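Long-range contacts in glycerol uptake operon antiterminator regulatory protein (PDB 3KTS), which probably acts as a glycerol-3-phosphate-responsive antiterminator, a transcriptional regulator that controls expression of the glycerol uptake operon: residues I12-H17 and L28-M33; V34-H39 and L58-L63. One frame throughout, in Å; residues are numbered along the deposited sequence.

Interaction 1 of 2, residues I12-H17 and L28-M33; sequences IIPAAH and LDLTYM
I12 meets L30 through one methyl group: its CG2 lies 4.0 Å from L30 CD1, and the two side chains cross obliquely. With chi1 at -83°, CG2 is anti to the backbone N and reaches L30, while CG1, beside the backbone N, leads away from L30. The carbonyl of I12 is also covered by the leucine, its O lying 3.7 Å from L30 CD2, but its polar need is met by the side-chain amide of Q10. At I13 the beta-branched side chain again uses CG2, set 3.4 Å from Y32 O, with Y32 CB a little farther off. The same Y32 O accepts a hydrogen bond from Q10, whose amide thus serves both segments. The tyrosine ring turns away from this contact and packs edge-to-face with F7. These residues open the first beta-alpha-beta unit of a TIM-barrel chain, in which helix 20-25 carries the chain from strand 12-16 to the parallel strand 32-39. I13 also touches L58 of strand 56-60, as suits a branched aliphatic residue. P14 has no N-H to offer Y32 O, which takes its hydrogen bond from Q10; the ring atom P14 CD rests 3.5 Å from that oxygen and 3.9 Å from L30 CD1. Farther round the ring, P14 CG lies 4.5 Å from M33 CB. The methionine chain, bent at chi2 and chi3, leads away from segment 12-17, and both P14, with its compact ring, and M33, with its flexible chain, pack against the apolar I25 of helix 20-25.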
# COMPACT_ATOMS: atom_id res chain seq x y z
N ILE A 12 -4.27 -0.58 11.20
CA ILE A 12 -3.40 0.51 10.79
C ILE A 12 -2.13 -0.08 10.20
O ILE A 12 -1.47 -0.94 10.80
CB ILE A 12 -3.10 1.48 11.97
CG1 ILE A 12 -4.23 2.50 12.13
CG2 ILE A 12 -1.82 2.27 11.74
CD1 ILE A 12 -5.34 2.05 13.03
N ILE A 13 -1.82 0.36 8.99
CA ILE A 13 -0.55 0.06 8.36
C ILE A 13 0.16 1.40 8.26
O ILE A 13 -0.18 2.21 7.40
CB ILE A 13 -0.74 -0.58 6.97
CG1 ILE A 13 -1.68 -1.80 7.06
CG2 ILE A 13 0.61 -0.98 6.40
CD1 ILE A 13 -1.98 -2.46 5.72
N PRO A 14 1.12 1.66 9.17
CA PRO A 14 1.84 2.93 9.19
C PRO A 14 2.59 3.20 7.90
O PRO A 14 3.12 2.28 7.28
CB PRO A 14 2.82 2.76 10.36
CG PRO A 14 2.94 1.30 10.56
CD PRO A 14 1.57 0.77 10.26
N ALA A 15 2.63 4.47 7.50
CA ALA A 15 3.25 4.88 6.25
C ALA A 15 4.41 5.83 6.51
O ALA A 15 4.20 6.95 6.98
CB ALA A 15 2.21 5.52 5.33
N ALA A 16 5.62 5.38 6.21
CA ALA A 16 6.83 6.15 6.47
C ALA A 16 7.21 7.04 5.29
O ALA A 16 7.34 6.56 4.17
CB ALA A 16 7.98 5.22 6.82
N HIS A 17 7.37 8.34 5.57
CA HIS A 17 7.91 9.30 4.61
C HIS A 17 9.43 9.41 4.74
O HIS A 17 10.13 9.72 3.77
CB HIS A 17 7.33 10.70 4.85
CG HIS A 17 5.89 10.84 4.45
ND1 HIS A 17 5.51 11.07 3.14
CD2 HIS A 17 4.76 10.80 5.18
CE1 HIS A 17 4.19 11.16 3.09
NE2 HIS A 17 3.71 11.00 4.31
N LEU A 28 6.91 -0.57 17.34
CA LEU A 28 5.46 -0.78 17.37
C LEU A 28 5.03 -2.23 17.13
O LEU A 28 5.73 -2.99 16.47
CB LEU A 28 4.76 0.15 16.38
CG LEU A 28 4.08 1.42 16.90
CD1 LEU A 28 5.03 2.38 17.62
CD2 LEU A 28 3.41 2.13 15.73
N ASP A 29 3.87 -2.58 17.67
CA ASP A 29 3.37 -3.96 17.64
C ASP A 29 2.85 -4.38 16.27
O ASP A 29 2.70 -5.57 15.98
CB ASP A 29 2.29 -4.13 18.72
CG ASP A 29 2.10 -5.58 19.14
OD1 ASP A 29 2.78 -6.01 20.10
OD2 ASP A 29 1.28 -6.29 18.51
N LEU A 30 2.57 -3.39 15.42
CA LEU A 30 2.05 -3.60 14.07
C LEU A 30 3.12 -4.21 13.17
O LEU A 30 4.24 -3.73 13.12
CB LEU A 30 1.56 -2.27 13.49
CG LEU A 30 0.65 -1.40 14.37
CD1 LEU A 30 0.73 0.06 13.95
CD2 LEU A 30 -0.81 -1.89 14.35
N THR A 31 2.76 -5.28 12.46
CA THR A 31 3.73 -6.05 11.67
C THR A 31 4.03 -5.49 10.26
O THR A 31 5.19 -5.40 9.87
CB THR A 31 3.39 -7.58 11.63
OG1 THR A 31 4.08 -8.21 10.54
CG2 THR A 31 1.88 -7.82 11.49
N TYR A 32 2.99 -5.10 9.51
CA TYR A 32 3.18 -4.50 8.17
C TYR A 32 3.36 -2.98 8.17
O TYR A 32 2.63 -2.26 8.85
CB TYR A 32 2.02 -4.88 7.24
CG TYR A 32 2.21 -6.19 6.53
CD1 TYR A 32 1.76 -7.38 7.09
CD2 TYR A 32 2.84 -6.25 5.29
CE1 TYR A 32 1.92 -8.59 6.44
CE2 TYR A 32 3.01 -7.45 4.63
CZ TYR A 32 2.55 -8.61 5.21
OH TYR A 32 2.74 -9.80 4.54
N MET A 33 4.32 -2.52 7.38
CA MET A 33 4.58 -1.09 7.22
C MET A 33 4.58 -0.67 5.75
O MET A 33 4.71 -1.52 4.86
CB MET A 33 5.91 -0.70 7.88
CG MET A 33 7.15 -1.07 7.07
SD MET A 33 8.47 0.13 7.30
CE MET A 33 9.18 -0.44 8.85

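Interaction 2 of 2, residues V34-H39 and L58-L63; sequences VMLETH and LLHADL
The imidazole of H60 presents its edge to the neighbouring strand: M35 O lies in the ring plane, 3.6 Å from H60 CD2, and V34 CG1 sits near that plane, 3.7 Å from the same carbon. L36 comes in obliquely, its CD2 3.6 Å from H60 NE2, the two side chains running side by side in the same direction. Behind the ring contacts is a parallel ladder. M35 N donates to L58 O at 2.9 Å, and H60 N returns the bond to M35 O at 3.1 Å, both nearly straight. V34 and L58 share one face of the sheet; with CG1 anti to the backbone N (chi1 168°) and CG2 beside that nitrogen, the branched valine reaches H60 with the first methyl and L58 CD1 with the second. On the other face, L59 CD1 lies 4.1 Å from M35 CB, and L59 goes on to L77 of helix 71-81, filling the layer between strand and helix. Past H60 the second segment loops out through A61 and D62 and returns at L63, whose O accepts T38 N at 3.1 Å. Paired parallel strands 32-39 and 56-60, connected through helix 43-52, form a beta-alpha-beta crossover of the TIM barrel.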
# COMPACT_ATOMS: atom_id res chain seq x y z
N VAL A 34 4.43 0.62 5.50
CA VAL A 34 4.47 1.16 4.15
C VAL A 34 5.58 2.19 3.99
O VAL A 34 5.73 3.09 4.81
CB VAL A 34 3.13 1.80 3.75
CG1 VAL A 34 3.28 2.61 2.47
CG2 VAL A 34 2.05 0.73 3.59
N MET A 35 6.37 2.04 2.93
CA MET A 35 7.48 2.95 2.67
C MET A 35 7.21 3.82 1.44
O MET A 35 7.10 3.31 0.33
CB MET A 35 8.78 2.17 2.48
CG MET A 35 9.96 2.72 3.27
SD MET A 35 11.44 1.70 3.11
CE MET A 35 11.17 0.51 4.42
N LEU A 36 7.11 5.13 1.66
CA LEU A 36 6.45 6.01 0.71
C LEU A 36 7.45 6.60 -0.28
O LEU A 36 7.47 6.23 -1.45
CB LEU A 36 5.72 7.14 1.45
CG LEU A 36 4.26 6.87 1.81
CD1 LEU A 36 3.80 7.80 2.92
CD2 LEU A 36 3.36 7.00 0.59
N GLU A 37 8.28 7.52 0.20
CA GLU A 37 9.37 8.06 -0.60
C GLU A 37 10.71 7.45 -0.18
O GLU A 37 11.01 7.34 1.00
CB GLU A 37 9.43 9.58 -0.48
CG GLU A 37 10.39 10.25 -1.45
CD GLU A 37 10.65 11.70 -1.11
OE1 GLU A 37 11.39 12.37 -1.86
OE2 GLU A 37 10.12 12.18 -0.08
N THR A 38 11.50 7.06 -1.17
CA THR A 38 12.76 6.37 -0.91
C THR A 38 13.84 6.81 -1.89
O THR A 38 13.57 7.54 -2.85
CB THR A 38 12.60 4.84 -0.99
OG1 THR A 38 11.91 4.49 -2.19
CG2 THR A 38 11.82 4.33 0.21
N HIS A 39 15.07 6.36 -1.66
CA HIS A 39 16.18 6.65 -2.55
C HIS A 39 16.77 5.32 -2.97
O HIS A 39 17.05 4.46 -2.12
CB HIS A 39 17.21 7.54 -1.86
CG HIS A 39 16.60 8.78 -1.27
ND1 HIS A 39 16.03 8.81 -0.02
CD2 HIS A 39 16.44 10.03 -1.78
CE1 HIS A 39 15.56 10.02 0.23
NE2 HIS A 39 15.80 10.78 -0.83
N LEU A 58 5.75 -2.98 2.64
CA LEU A 58 5.04 -2.65 1.40
C LEU A 58 5.71 -1.42 0.80
O LEU A 58 5.68 -0.33 1.39
CB LEU A 58 3.56 -2.42 1.69
CG LEU A 58 2.85 -3.56 2.43
CD1 LEU A 58 1.52 -3.12 3.05
CD2 LEU A 58 2.66 -4.79 1.54
N LEU A 59 6.33 -1.59 -0.36
CA LEU A 59 7.13 -0.53 -0.97
C LEU A 59 6.47 0.15 -2.17
O LEU A 59 6.07 -0.51 -3.13
CB LEU A 59 8.52 -1.06 -1.37
CG LEU A 59 9.42 -0.12 -2.18
CD1 LEU A 59 9.79 1.13 -1.39
CD2 LEU A 59 10.67 -0.83 -2.70
N HIS A 60 6.38 1.47 -2.12
CA HIS A 60 5.91 2.26 -3.25
C HIS A 60 6.91 2.27 -4.39
O HIS A 60 7.91 2.98 -4.35
CB HIS A 60 5.58 3.68 -2.82
CG HIS A 60 4.20 3.81 -2.26
ND1 HIS A 60 3.10 4.04 -3.06
CD2 HIS A 60 3.73 3.72 -0.99
CE1 HIS A 60 2.02 4.10 -2.30
NE2 HIS A 60 2.38 3.91 -1.05
N ALA A 61 6.60 1.48 -5.41
CA ALA A 61 7.44 1.33 -6.60
C ALA A 61 7.56 2.63 -7.39
O ALA A 61 8.57 2.88 -8.05
CB ALA A 61 6.88 0.24 -7.48
N ASP A 62 6.52 3.46 -7.32
CA ASP A 62 6.46 4.71 -8.06
C ASP A 62 7.24 5.84 -7.39
O ASP A 62 7.59 6.82 -8.05
CB ASP A 62 5.00 5.12 -8.27
CG ASP A 62 4.23 4.11 -9.09
OD1 ASP A 62 2.98 4.09 -8.98
OD2 ASP A 62 4.86 3.33 -9.84
N LEU A 63 7.50 5.70 -6.09
CA LEU A 63 8.13 6.74 -5.28
C LEU A 63 9.62 6.50 -4.94
O LEU A 63 10.16 7.10 -4.00
CB LEU A 63 7.33 6.95 -3.99
CG LEU A 63 5.89 7.46 -4.10
CD1 LEU A 63 5.25 7.46 -2.73
CD2 LEU A 63 5.80 8.86 -4.72

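How the interactions relate
Interactions 1 and 2 follow one another along the chain and share strand 32-39, which stands between strands 12-16 and 56-60 in the parallel sheet. Their centres are about 13 Å apart, yet they join directly: V34 N probably bonds to P14 O at 2.8 Å, and A16 N to V34 O at 2.7 Å. V34 bridges to L58 on the other side. I13 CG2 packs 3.6 Å from V34 CG2, carrying the aliphatic layer from interaction 1 into interaction 2. Farther along, the L36 side chain is about 4 Å from an unidentified bound molecule, probably from the crystallisation liquor, though such molecules often mark a pocket.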